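Local coordinates for TIR-like domain-containing protein (Prevotella corporis, PDB 7EBD) that belongs to the prokaryotic STING family and holds the bound ligand C2E in a pocket between the two subunits of a dimer, at residues A[13-16]-A[17-21]; A[78-81]-A[82-86]; A[140-143]-A[144-147]; A[147-150]-A[151-154]. One frame throughout, in Å; residues are numbered along the deposited sequence.

Interactions 1 and 2 build one side of the C2E pocket: Phe18 from helix 6-28 lies against a guanine that Arg80 and His85 grip at its edge. Their centres are 11 Å apart and they meet where Phe18 CE1 lies 3.6 Å from Ile84 CG2. Interactions 3 and 4 lie behind helix 6-28, away from the ligand, with the side chain of Leu141 about 9 Å from C2E and that of Cys151 about 13 Å. Phe15 of interaction 1 reaches both, its CE1 3.5 Å from Cys151 SG and its CZ 3.5 Å from Leu144 O. Interactions 3 and 4 share Glu147 at the turn between their helices.

Interaction 1: A[13-16]-A[17-21]; sequences SYFE and GFVKL. With C2E (9,9'-[(2R,3R,3aS,5S,7aR,9R,10R,10aS,12S,14aR)-3,5,10,12-tetrahydroxy-5,12-dioxidooctahydro-2H,7H-difuro[3,2-d:3',2'-j][1,3,7,9,2,8]tetraoxadiphosphacyclododecine-2,9-diyl]bis(2-amino-1,9-dihydro-6H-purin-6-one)), chain E.
Tyr14 and Phe18 run side by side from helix 6-28, one turn apart, on the face that the STING domain turns to C2E. Their rings are nearly parallel, planes 28° apart, but slid past each other with centroids 5.5 Å apart, so the contact is made at their margins, Tyr14 CE1 to Phe18 CD2. Tyr14 presents its edge to the ribose at O4', and its hydroxyl is hydrogen-bonded to Asp99. Phe18 instead lays a face over the guanine, with CE1 3.5 Å from C2 of C2E. A wider pi-type turn at 17-19 accompanies this placement: Val19 N gives a weak bond to Tyr14 O, and Lys20 N bonds to Phe15 O at 3.0 Å, both five residues back. Gly17 N keeps the ordinary helical bond to Ser13 O. Gly17 also brings the backbone close to the ligand, its O 3.5 Å from C2E C8.

On the other flank, Val19 CG2 packs 3.4 Å from Tyr14 CE2 while CG1 leans on Phe15 CD1. Phe15 has CG anti to its N (chi1 176°), a setting that carries the ring forward along the helix, toward its C-terminal end, where Lys20 CB lies over one face, a CH-pi contact 4.2 Å from the ring centroid. The lysine chain then bends at chi3 and chi4 and turns back toward Glu16, whose OE1 has a salt bridge to Lys109 of the second subunit. The other carboxylate oxygen, OE2, makes a long salt bridge to Lys20 NZ at 4.0 Å.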
loop_
_atom_site.group_PDB
_atom_site.type_symbol
_atom_site.label_atom_id
_atom_site.label_comp_id
_atom_site.label_asym_id
_atom_site.label_seq_id
_atom_site.Cartn_x
_atom_site.Cartn_y
_atom_site.Cartn_z
ATOM N N SER A 13 -3.339 1.699 -7.584
ATOM C CA SER A 13 -3.351 1.750 -6.124
ATOM C C SER A 13 -2.161 2.536 -5.590
ATOM O O SER A 13 -2.302 3.325 -4.647
ATOM C CB SER A 13 -3.356 0.334 -5.546
ATOM O OG SER A 13 -4.604 -0.300 -5.753
ATOM N N TYR A 14 -0.985 2.347 -6.191
ATOM C CA TYR A 14 0.201 3.079 -5.760
ATOM C C TYR A 14 0.045 4.575 -6.002
ATOM O O TYR A 14 0.450 5.393 -5.167
ATOM C CB TYR A 14 1.429 2.529 -6.489
ATOM C CG TYR A 14 2.736 3.204 -6.144
ATOM C CD1 TYR A 14 3.236 3.172 -4.849
ATOM C CD2 TYR A 14 3.484 3.851 -7.120
ATOM C CE1 TYR A 14 4.436 3.780 -4.531
ATOM C CE2 TYR A 14 4.688 4.459 -6.812
ATOM C CZ TYR A 14 5.157 4.424 -5.514
ATOM O OH TYR A 14 6.353 5.029 -5.202
ATOM N N PHE A 15 -0.560 4.952 -7.129
ATOM C CA PHE A 15 -0.760 6.367 -7.425
ATOM C C PHE A 15 -1.790 6.988 -6.489
ATOM O O PHE A 15 -1.578 8.090 -5.969
ATOM C CB PHE A 15 -1.185 6.533 -8.885
ATOM C CG PHE A 15 -1.508 7.950 -9.272
ATOM C CD1 PHE A 15 -0.504 8.828 -9.646
ATOM C CD2 PHE A 15 -2.819 8.402 -9.267
ATOM C CE1 PHE A 15 -0.801 10.130 -10.002
ATOM C CE2 PHE A 15 -3.122 9.704 -9.620
ATOM C CZ PHE A 15 -2.112 10.569 -9.989
ATOM N N GLU A 16 -2.903 6.291 -6.251
ATOM C CA GLU A 16 -3.966 6.844 -5.416
ATOM C C GLU A 16 -3.551 6.916 -3.952
ATOM O O GLU A 16 -3.941 7.849 -3.238
ATOM C CB GLU A 16 -5.240 6.013 -5.568
ATOM C CG GLU A 16 -5.915 6.130 -6.928
ATOM C CD GLU A 16 -6.326 7.555 -7.257
ATOM O OE1 GLU A 16 -6.044 8.015 -8.383
ATOM O OE2 GLU A 16 -6.922 8.220 -6.385
ATOM N N GLY A 17 -2.775 5.943 -3.481
ATOM C CA GLY A 17 -2.422 5.870 -2.082
ATOM C C GLY A 17 -1.113 6.509 -1.681
ATOM O O GLY A 17 -0.787 6.513 -0.490
ATOM N N PHE A 18 -0.340 7.053 -2.621
ATOM C CA PHE A 18 0.951 7.624 -2.257
ATOM C C PHE A 18 1.391 8.754 -3.181
ATOM O O PHE A 18 1.590 9.886 -2.727
ATOM C CB PHE A 18 2.024 6.533 -2.235
ATOM C CG PHE A 18 3.417 7.063 -2.054
ATOM C CD1 PHE A 18 3.834 7.542 -0.821
ATOM C CD2 PHE A 18 4.307 7.089 -3.115
ATOM C CE1 PHE A 18 5.115 8.037 -0.651
ATOM C CE2 PHE A 18 5.588 7.582 -2.951
ATOM C CZ PHE A 18 5.994 8.057 -1.717
ATOM N N VAL A 19 1.546 8.457 -4.474
ATOM C CA VAL A 19 2.161 9.412 -5.398
ATOM C C VAL A 19 1.352 10.701 -5.463
ATOM O O VAL A 19 1.902 11.805 -5.383
ATOM C CB VAL A 19 2.325 8.782 -6.791
ATOM C CG1 VAL A 19 2.881 9.805 -7.773
ATOM C CG2 VAL A 19 3.229 7.570 -6.716
ATOM N N LYS A 20 0.033 10.578 -5.626
ATOM C CA LYS A 20 -0.818 11.760 -5.728
ATOM C C LYS A 20 -0.747 12.602 -4.460
ATOM O O LYS A 20 -0.589 13.828 -4.520
ATOM C CB LYS A 20 -2.256 11.333 -6.029
ATOM C CG LYS A 20 -3.222 12.481 -6.263
ATOM C CD LYS A 20 -4.547 11.971 -6.809
ATOM C CE LYS A 20 -5.196 10.975 -5.862
ATOM N NZ LYS A 20 -5.776 11.635 -4.660
ATOM N N LEU A 21 -0.844 11.954 -3.297
ATOM C CA LEU A 21 -0.798 12.680 -2.031
ATOM C C LEU A 21 0.564 13.329 -1.815
ATOM O O LEU A 21 0.647 14.467 -1.337
ATOM C CB LEU A 21 -1.127 11.734 -0.877
ATOM C CG LEU A 21 -2.354 10.834 -1.040
ATOM C CD1 LEU A 21 -2.480 9.878 0.140
ATOM C CD2 LEU A 21 -3.619 11.664 -1.204
HETATM P P1 C2E E . -2.316 1.593 0.102
HETATM O O2P C2E E . -2.783 2.493 1.220
HETATM O O1P C2E E . -3.259 1.869 -1.037
HETATM O "O5'" C2E E . -0.844 1.984 -0.504
HETATM C "C5'" C2E E . -0.498 1.459 -1.747
HETATM C "C4'" C2E E . 1.043 1.568 -1.930
HETATM O "O4'" C2E E . 1.399 2.823 -1.925
HETATM C "C3'" C2E E . 1.778 0.929 -0.733
HETATM O "O3'" C2E E . 2.010 -0.375 -0.987
HETATM C "C2'" C2E E . 3.091 1.732 -0.689
HETATM O "O2'" C2E E . 4.064 1.197 -1.689
HETATM C "C1'" C2E E . 2.750 2.947 -1.038
HETATM N N9 C2E E . 2.513 3.754 0.126
HETATM C C8 C2E E . 1.300 3.929 0.671
HETATM N N7 C2E E . 1.519 4.737 1.731
HETATM C C5 C2E E . 2.826 5.025 1.798
HETATM C C6 C2E E . 3.648 5.881 2.769
HETATM O O6 C2E E . 3.122 6.439 3.670
HETATM N N1 C2E E . 5.061 6.008 2.588
HETATM C C2 C2E E . 5.714 5.333 1.499
HETATM N N2 C2E E . 7.147 5.459 1.313
HETATM N N3 C2E E . 4.931 4.517 0.574
HETATM C C4 C2E E . 3.463 4.396 0.770
HETATM P P11 C2E E . 2.380 -1.249 0.380
HETATM O O21 C2E E . 3.644 -0.847 1.104
HETATM O O11 C2E E . 2.628 -2.661 -0.095
HETATM O O5A C2E E . 1.003 -1.289 1.287
HETATM C C5A C2E E . 0.039 -2.125 0.706
HETATM C C4A C2E E . -1.227 -2.027 1.465
HETATM O O4A C2E E . -1.064 -2.461 2.685
HETATM C C3A C2E E . -1.710 -0.424 1.608
HETATM O O3A C2E E . -2.511 -0.024 0.404
HETATM C C2A C2E E . -2.407 -0.383 2.611
HETATM O O2A C2E E . -3.815 -0.826 2.314
HETATM C C1A C2E E . -1.714 -1.454 3.604
HETATM N N91 C2E E . -0.817 -0.861 4.350
HETATM C C81 C2E E . 0.515 -0.746 4.193
HETATM N N71 C2E E . 0.975 -0.038 5.243
HETATM C C51 C2E E . -0.060 0.264 6.020
HETATM C C61 C2E E . -0.146 1.039 7.333
HETATM O O61 C2E E . 0.833 1.488 7.818
HETATM N N11 C2E E . -1.410 1.225 7.973
HETATM C C21 C2E E . -2.602 0.679 7.377
HETATM N N21 C2E E . -3.887 0.866 8.026
HETATM N N31 C2E E . -2.515 -0.061 6.124
HETATM C C41 C2E E . -1.191 -0.251 5.464
#

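Interaction 2: A[78-81]-A[82-86]; sequences NHRN and YPIHI. With C2E (9,9'-[(2R,3R,3aS,5S,7aR,9R,10R,10aS,12S,14aR)-3,5,10,12-tetrahydroxy-5,12-dioxidooctahydro-2H,7H-difuro[3,2-d:3',2'-j][1,3,7,9,2,8]tetraoxadiphosphacyclododecine-2,9-diyl]bis(2-amino-1,9-dihydro-6H-purin-6-one)), chain E.
From Arg80 to Tyr82 the backbone goes from extended through a helical Asn81 and back to extended, a kink that brings the Arg80 and Tyr82 side chains together just before strand 84-91 begins. The guanidinium of Arg80 lies flat on the Tyr82 ring, planes 12° apart and centres 4.0 Å apart, a cation-pi stack with Tyr82 CE2 over the middle of the guanidinium. Arg80 CD adds a CH-pi contact over the same ring. Tyr82 has CG between its N and carbonyl carbon (chi1 54°), which lifts the ring over the arginine; Asn81 lies alongside it, with OD1 3.3 Å from Tyr82 CD1.

Around its edge the guanidinium makes four bonds. NE makes a weak but straight bond to Tyr82 O, and NH2 reaches Pro83 O at 3.1 Å from above the carbonyl plane. These two bonds and the stack fix its rotation. Arg80 NH1 then meets C2E N7 at 2.9 Å, and Arg80 NH2 meets C2E O6 at 2.7 Å. His85 O takes N1 of the same guanine at 2.6 Å, while Ile84 CG2 packs against O6. The Tyr82 hydroxyl lies near N11 of the other base, and the Tyr82 ring meets that of His85 of the second subunit. Arginine gripping the N7 and O6 edge of a guanine is a classic recognition pattern, and here it forms part of the C2E pocket of the STING dimer.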
loop_
_atom_site.group_PDB
_atom_site.type_symbol
_atom_site.label_atom_id
_atom_site.label_comp_id
_atom_site.label_asym_id
_atom_site.label_seq_id
_atom_site.Cartn_x
_atom_site.Cartn_y
_atom_site.Cartn_z
ATOM N N ASN A 78 -3.910 15.843 4.524
ATOM C CA ASN A 78 -5.304 15.917 4.941
ATOM C C ASN A 78 -6.192 14.894 4.248
ATOM O O ASN A 78 -7.394 14.847 4.529
ATOM C CB ASN A 78 -5.851 17.327 4.694
ATOM C CG ASN A 78 -5.103 18.388 5.476
ATOM O OD1 ASN A 78 -5.404 18.641 6.643
ATOM N ND2 ASN A 78 -4.121 19.014 4.838
ATOM N N HIS A 79 -5.640 14.079 3.353
ATOM C CA HIS A 79 -6.402 13.045 2.668
ATOM C C HIS A 79 -6.192 11.662 3.267
ATOM O O HIS A 79 -6.756 10.688 2.757
ATOM C CB HIS A 79 -6.055 13.021 1.176
ATOM C CG HIS A 79 -6.453 14.265 0.447
ATOM N ND1 HIS A 79 -5.832 15.479 0.648
ATOM C CD2 HIS A 79 -7.415 14.484 -0.480
ATOM C CE1 HIS A 79 -6.392 16.391 -0.125
ATOM N NE2 HIS A 79 -7.355 15.814 -0.820
ATOM N N ARG A 80 -5.396 11.553 4.328
ATOM C CA ARG A 80 -5.210 10.293 5.027
ATOM C C ARG A 80 -5.092 10.568 6.518
ATOM O O ARG A 80 -4.575 11.607 6.937
ATOM C CB ARG A 80 -3.976 9.529 4.529
ATOM C CG ARG A 80 -3.980 8.062 4.932
ATOM C CD ARG A 80 -2.927 7.263 4.188
ATOM N NE ARG A 80 -1.571 7.658 4.558
ATOM C CZ ARG A 80 -0.476 7.116 4.040
ATOM N NH1 ARG A 80 -0.579 6.159 3.129
ATOM N NH2 ARG A 80 0.721 7.527 4.435
ATOM N N ASN A 81 -5.587 9.621 7.313
ATOM C CA ASN A 81 -5.638 9.775 8.761
ATOM C C ASN A 81 -4.267 9.739 9.424
ATOM O O ASN A 81 -4.182 9.981 10.632
ATOM C CB ASN A 81 -6.531 8.684 9.351
ATOM C CG ASN A 81 -6.220 7.308 8.788
ATOM O OD1 ASN A 81 -5.855 7.172 7.620
ATOM N ND2 ASN A 81 -6.371 6.279 9.615
ATOM N N TYR A 82 -3.203 9.451 8.682
ATOM C CA TYR A 82 -1.862 9.415 9.245
ATOM C C TYR A 82 -0.868 9.948 8.225
ATOM O O TYR A 82 -1.125 9.888 7.017
ATOM C CB TYR A 82 -1.466 7.994 9.682
ATOM C CG TYR A 82 -1.590 6.921 8.623
ATOM C CD1 TYR A 82 -2.804 6.290 8.382
ATOM C CD2 TYR A 82 -0.482 6.508 7.892
ATOM C CE1 TYR A 82 -2.917 5.295 7.429
ATOM C CE2 TYR A 82 -0.585 5.511 6.940
ATOM C CZ TYR A 82 -1.803 4.909 6.710
ATOM O OH TYR A 82 -1.905 3.921 5.760
ATOM N N PRO A 83 0.267 10.481 8.679
ATOM C CA PRO A 83 1.208 11.112 7.748
ATOM C C PRO A 83 1.842 10.106 6.797
ATOM O O PRO A 83 1.833 8.893 7.020
ATOM C CB PRO A 83 2.261 11.734 8.672
ATOM C CG PRO A 83 2.177 10.936 9.927
ATOM C CD PRO A 83 0.724 10.592 10.076
ATOM N N ILE A 84 2.394 10.643 5.715
ATOM C CA ILE A 84 3.085 9.847 4.707
ATOM C C ILE A 84 4.564 9.808 5.060
ATOM O O ILE A 84 5.236 10.843 5.062
ATOM C CB ILE A 84 2.875 10.435 3.305
ATOM C CG1 ILE A 84 1.389 10.674 3.046
ATOM C CG2 ILE A 84 3.478 9.520 2.245
ATOM C CD1 ILE A 84 1.125 11.549 1.850
ATOM N N HIS A 85 5.079 8.618 5.351
ATOM C CA HIS A 85 6.486 8.470 5.688
ATOM C C HIS A 85 7.312 8.281 4.422
ATOM O O HIS A 85 6.923 7.540 3.514
ATOM C CB HIS A 85 6.693 7.298 6.644
ATOM C CG HIS A 85 6.133 7.533 8.014
ATOM N ND1 HIS A 85 6.870 8.093 9.035
ATOM C CD2 HIS A 85 4.905 7.286 8.531
ATOM C CE1 HIS A 85 6.123 8.181 10.121
ATOM N NE2 HIS A 85 4.926 7.698 9.842
ATOM N N ILE A 86 8.454 8.964 4.365
ATOM C CA ILE A 86 9.288 9.016 3.174
ATOM C C ILE A 86 10.752 9.035 3.594
ATOM O O ILE A 86 11.091 9.215 4.765
ATOM C CB ILE A 86 8.983 10.256 2.312
ATOM C CG1 ILE A 86 8.939 11.499 3.204
ATOM C CG2 ILE A 86 7.682 10.078 1.547
ATOM C CD1 ILE A 86 9.382 12.766 2.528
HETATM P P1 C2E E . -2.316 1.593 0.102
HETATM O O2P C2E E . -2.783 2.493 1.220
HETATM O O1P C2E E . -3.259 1.869 -1.037
HETATM O "O5'" C2E E . -0.844 1.984 -0.504
HETATM C "C5'" C2E E . -0.498 1.459 -1.747
HETATM C "C4'" C2E E . 1.043 1.568 -1.930
HETATM O "O4'" C2E E . 1.399 2.823 -1.925
HETATM C "C3'" C2E E . 1.778 0.929 -0.733
HETATM O "O3'" C2E E . 2.010 -0.375 -0.987
HETATM C "C2'" C2E E . 3.091 1.732 -0.689
HETATM O "O2'" C2E E . 4.064 1.197 -1.689
HETATM C "C1'" C2E E . 2.750 2.947 -1.038
HETATM N N9 C2E E . 2.513 3.754 0.126
HETATM C C8 C2E E . 1.300 3.929 0.671
HETATM N N7 C2E E . 1.519 4.737 1.731
HETATM C C5 C2E E . 2.826 5.025 1.798
HETATM C C6 C2E E . 3.648 5.881 2.769
HETATM O O6 C2E E . 3.122 6.439 3.670
HETATM N N1 C2E E . 5.061 6.008 2.588
HETATM C C2 C2E E . 5.714 5.333 1.499
HETATM N N2 C2E E . 7.147 5.459 1.313
HETATM N N3 C2E E . 4.931 4.517 0.574
HETATM C C4 C2E E . 3.463 4.396 0.770
HETATM P P11 C2E E . 2.380 -1.249 0.380
HETATM O O21 C2E E . 3.644 -0.847 1.104
HETATM O O11 C2E E . 2.628 -2.661 -0.095
HETATM O O5A C2E E . 1.003 -1.289 1.287
HETATM C C5A C2E E . 0.039 -2.125 0.706
HETATM C C4A C2E E . -1.227 -2.027 1.465
HETATM O O4A C2E E . -1.064 -2.461 2.685
HETATM C C3A C2E E . -1.710 -0.424 1.608
HETATM O O3A C2E E . -2.511 -0.024 0.404
HETATM C C2A C2E E . -2.407 -0.383 2.611
HETATM O O2A C2E E . -3.815 -0.826 2.314
HETATM C C1A C2E E . -1.714 -1.454 3.604
HETATM N N91 C2E E . -0.817 -0.861 4.350
HETATM C C81 C2E E . 0.515 -0.746 4.193
HETATM N N71 C2E E . 0.975 -0.038 5.243
HETATM C C51 C2E E . -0.060 0.264 6.020
HETATM C C61 C2E E . -0.146 1.039 7.333
HETATM O O61 C2E E . 0.833 1.488 7.818
HETATM N N11 C2E E . -1.410 1.225 7.973
HETATM C C21 C2E E . -2.602 0.679 7.377
HETATM N N21 C2E E . -3.887 0.866 8.026
HETATM N N31 C2E E . -2.515 -0.061 6.124
HETATM C C41 C2E E . -1.191 -0.251 5.464
#

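Interaction 3: A[140-143]-A[144-147]; sequences VLQL and LINE
Leu144 sits one helical turn after Val140, its N bonded to Val140 O at 2.9 Å, and the two side chains lie alongside each other, pointing the same way, with Val140 CG1 4.1 Å from Leu144 CD1. Both face helix 6-28, where Leu144 packs on Phe15 and Val140 on Thr8 and Ala11. Ile145 repeats the pattern with Leu141. Its CG1 lies beside its own N (chi1 -73°) and is thereby turned back toward the preceding turn, so that CG1 rests 3.1 Å from Leu141 O and CD1 lies 3.8 Å from Leu141 CG. Leu141 continues onto Tyr14 and, with Ile145, toward strand 155-157.

Asn146 bonds to Gln142 twice. Its N takes the routine helical bond to Gln142 O, and its OD1 accepts from Gln142 NE2 at 3.1 Å. For this the glutamine chain bends at chi2 (66°), swinging its amide along the helix toward the asparagine. The donor stands well above the plane of the Asn146 amide, 43° out of it. Glu147 is the first residue to leave helical geometry: its N gives only weak bonds, to Leu143 O at 3.3 Å and to Leu144 O. This is the C-terminal end of helix 124-146, an amphipathic helix packed against helix 6-28.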
loop_
_atom_site.group_PDB
_atom_site.type_symbol
_atom_site.label_atom_id
_atom_site.label_comp_id
_atom_site.label_asym_id
_atom_site.label_seq_id
_atom_site.Cartn_x
_atom_site.Cartn_y
_atom_site.Cartn_z
ATOM N N VAL A 140 1.576 2.792 -16.888
ATOM C CA VAL A 140 0.337 3.232 -16.251
ATOM C C VAL A 140 0.621 4.335 -15.239
ATOM O O VAL A 140 -0.120 5.324 -15.151
ATOM C CB VAL A 140 -0.392 2.040 -15.604
ATOM C CG1 VAL A 140 -1.601 2.520 -14.815
ATOM C CG2 VAL A 140 -0.812 1.035 -16.666
ATOM N N LEU A 141 1.701 4.190 -14.464
ATOM C CA LEU A 141 2.046 5.220 -13.491
ATOM C C LEU A 141 2.370 6.540 -14.179
ATOM O O LEU A 141 1.957 7.606 -13.714
ATOM C CB LEU A 141 3.221 4.761 -12.626
ATOM C CG LEU A 141 3.622 5.709 -11.494
ATOM C CD1 LEU A 141 2.460 5.927 -10.533
ATOM C CD2 LEU A 141 4.845 5.193 -10.748
ATOM N N GLN A 142 3.098 6.487 -15.298
ATOM C CA GLN A 142 3.427 7.709 -16.021
ATOM C C GLN A 142 2.180 8.351 -16.616
ATOM O O GLN A 142 2.043 9.580 -16.606
ATOM C CB GLN A 142 4.452 7.411 -17.115
ATOM C CG GLN A 142 5.015 8.650 -17.785
ATOM C CD GLN A 142 5.838 9.491 -16.828
ATOM O OE1 GLN A 142 6.930 9.096 -16.422
ATOM N NE2 GLN A 142 5.314 10.655 -16.460
ATOM N N LEU A 143 1.259 7.535 -17.137
ATOM C CA LEU A 143 0.009 8.075 -17.660
ATOM C C LEU A 143 -0.801 8.750 -16.561
ATOM O O LEU A 143 -1.394 9.812 -16.781
ATOM C CB LEU A 143 -0.809 6.966 -18.325
ATOM C CG LEU A 143 -0.262 6.398 -19.636
ATOM C CD1 LEU A 143 -1.103 5.222 -20.109
ATOM C CD2 LEU A 143 -0.205 7.479 -20.704
ATOM N N LEU A 144 -0.827 8.156 -15.365
ATOM C CA LEU A 144 -1.545 8.777 -14.255
ATOM C C LEU A 144 -0.853 10.054 -13.792
ATOM O O LEU A 144 -1.519 11.024 -13.409
ATOM C CB LEU A 144 -1.684 7.789 -13.097
ATOM C CG LEU A 144 -2.542 6.555 -13.376
ATOM C CD1 LEU A 144 -2.517 5.601 -12.193
ATOM C CD2 LEU A 144 -3.970 6.960 -13.709
ATOM N N ILE A 145 0.481 10.074 -13.827
ATOM C CA ILE A 145 1.224 11.268 -13.436
ATOM C C ILE A 145 0.956 12.408 -14.410
ATOM O O ILE A 145 0.776 13.563 -14.003
ATOM C CB ILE A 145 2.727 10.945 -13.339
ATOM C CG1 ILE A 145 3.012 10.093 -12.102
ATOM C CG2 ILE A 145 3.558 12.220 -13.326
ATOM C CD1 ILE A 145 4.373 9.430 -12.115
ATOM N N ASN A 146 0.910 12.102 -15.712
ATOM C CA ASN A 146 0.715 13.145 -16.712
ATOM C C ASN A 146 -0.667 13.779 -16.612
ATOM O O ASN A 146 -0.842 14.939 -17.000
ATOM C CB ASN A 146 0.938 12.579 -18.113
ATOM C CG ASN A 146 2.379 12.177 -18.355
ATOM O OD1 ASN A 146 3.290 12.658 -17.680
ATOM N ND2 ASN A 146 2.594 11.297 -19.326
ATOM N N GLU A 147 -1.654 13.045 -16.105
ATOM C CA GLU A 147 -3.012 13.553 -15.972
ATOM C C GLU A 147 -3.246 14.276 -14.652
ATOM O O GLU A 147 -4.391 14.615 -14.339
ATOM C CB GLU A 147 -4.019 12.410 -16.128
ATOM C CG GLU A 147 -4.045 11.808 -17.523
ATOM C CD GLU A 147 -4.942 10.592 -17.621
ATOM O OE1 GLU A 147 -4.445 9.506 -17.990
ATOM O OE2 GLU A 147 -6.147 10.718 -17.319
#

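Interaction 4: A[147-150]-A[151-154]; sequences EDSF and CREC
Asp148 accepts the backbone N-H of Cys151 on its OD1, 3.1 Å away and nearly straight at 166°. The donor meets OD1 on the anti side of the carboxylate, 31° out of its plane. With CG anti to the Asp148 N (chi1 -172°), the carboxylate folds forward over the first turn, which also places OD1 3.5 Å from Cys151 SG. The sulfur lies against the carboxylate, nearest OD1 and CG.

Behind this bond come the backbone hydrogen bonds of the helix. Arg152 N binds Asp148 O at 2.7 Å, nearly along the C=O axis, and Glu153 N binds Ser149 O at 2.9 Å. Phe150 O receives Cys154 N at 3.0 Å and, weakly, Glu153 N. Asp148 is therefore the N-cap of the short helix 149-154, supplying a side-chain acceptor to an amide of the first turn; a carboxylate here would probably also be stabilised by the positive end of the helix dipole.

The Arg152 side chain bends at chi3 and folds back over the start of its own helix. One guanidinium face looks onto the Asp148 carbonyl, and NH1 passes 3.7 Å from Ser149 CA. It is probably held there by NH2, which is hydrogen-bonded to Asn146 O at the end of helix 124-146, tying the two helices together across the Glu147 turn. Farther out, helix 6-28 backs the cap: Lys20 touches Asp148, Phe150 rests on Val27, and Cys151 packs on Phe15 and Ala23.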
loop_
_atom_site.group_PDB
_atom_site.type_symbol
_atom_site.label_atom_id
_atom_site.label_comp_id
_atom_site.label_asym_id
_atom_site.label_seq_id
_atom_site.Cartn_x
_atom_site.Cartn_y
_atom_site.Cartn_z
ATOM N N GLU A 147 -1.654 13.045 -16.105
ATOM C CA GLU A 147 -3.012 13.553 -15.972
ATOM C C GLU A 147 -3.246 14.276 -14.652
ATOM O O GLU A 147 -4.391 14.615 -14.339
ATOM C CB GLU A 147 -4.019 12.410 -16.128
ATOM C CG GLU A 147 -4.045 11.808 -17.523
ATOM C CD GLU A 147 -4.942 10.592 -17.621
ATOM O OE1 GLU A 147 -4.445 9.506 -17.990
ATOM O OE2 GLU A 147 -6.147 10.718 -17.319
ATOM N N ASP A 148 -2.192 14.516 -13.876
ATOM C CA ASP A 148 -2.285 15.216 -12.599
ATOM C C ASP A 148 -1.284 16.360 -12.616
ATOM O O ASP A 148 -0.085 16.132 -12.804
ATOM C CB ASP A 148 -2.017 14.259 -11.431
ATOM C CG ASP A 148 -2.285 14.891 -10.074
ATOM O OD1 ASP A 148 -1.557 15.832 -9.690
ATOM O OD2 ASP A 148 -3.229 14.447 -9.388
ATOM N N SER A 149 -1.779 17.587 -12.422
ATOM C CA SER A 149 -0.924 18.763 -12.567
ATOM C C SER A 149 0.221 18.749 -11.560
ATOM O O SER A 149 1.373 19.029 -11.916
ATOM C CB SER A 149 -1.753 20.039 -12.420
ATOM O OG SER A 149 -2.715 20.147 -13.456
ATOM N N PHE A 150 -0.074 18.421 -10.301
ATOM C CA PHE A 150 0.974 18.372 -9.283
ATOM C C PHE A 150 1.997 17.288 -9.602
ATOM O O PHE A 150 3.212 17.515 -9.517
ATOM C CB PHE A 150 0.352 18.132 -7.905
ATOM C CG PHE A 150 -0.592 19.216 -7.463
ATOM C CD1 PHE A 150 -0.549 20.475 -8.041
ATOM C CD2 PHE A 150 -1.518 18.976 -6.461
ATOM C CE1 PHE A 150 -1.415 21.473 -7.633
ATOM C CE2 PHE A 150 -2.388 19.971 -6.047
ATOM C CZ PHE A 150 -2.336 21.221 -6.635
ATOM N N CYS A 151 1.517 16.101 -9.981
ATOM C CA CYS A 151 2.414 14.998 -10.310
ATOM C C CYS A 151 3.253 15.323 -11.539
ATOM O O CYS A 151 4.464 15.078 -11.561
ATOM C CB CYS A 151 1.607 13.719 -10.525
ATOM S SG CYS A 151 0.695 13.174 -9.068
ATOM N N ARG A 152 2.617 15.860 -12.583
ATOM C CA ARG A 152 3.368 16.315 -13.747
ATOM C C ARG A 152 4.402 17.363 -13.361
ATOM O O ARG A 152 5.463 17.454 -13.989
ATOM C CB ARG A 152 2.413 16.872 -14.804
ATOM C CG ARG A 152 3.020 16.987 -16.191
ATOM C CD ARG A 152 2.134 17.784 -17.140
ATOM N NE ARG A 152 0.743 17.339 -17.123
ATOM C CZ ARG A 152 -0.267 18.062 -16.647
ATOM N NH1 ARG A 152 -0.042 19.270 -16.148
ATOM N NH2 ARG A 152 -1.503 17.578 -16.672
ATOM N N GLU A 153 4.119 18.145 -12.320
ATOM C CA GLU A 153 5.034 19.201 -11.905
ATOM C C GLU A 153 6.254 18.650 -11.172
ATOM O O GLU A 153 7.379 19.090 -11.430
ATOM C CB GLU A 153 4.291 20.207 -11.022
ATOM C CG GLU A 153 5.144 21.352 -10.502
ATOM C CD GLU A 153 5.343 22.451 -11.528
ATOM O OE1 GLU A 153 4.770 22.351 -12.634
ATOM O OE2 GLU A 153 6.074 23.419 -11.227
ATOM N N CYS A 154 6.065 17.688 -10.262
ATOM C CA CYS A 154 7.136 17.347 -9.330
ATOM C C CYS A 154 7.457 15.857 -9.216
ATOM O O CYS A 154 8.272 15.486 -8.361
ATOM C CB CYS A 154 6.805 17.891 -7.936
ATOM S SG CYS A 154 5.363 17.120 -7.177
#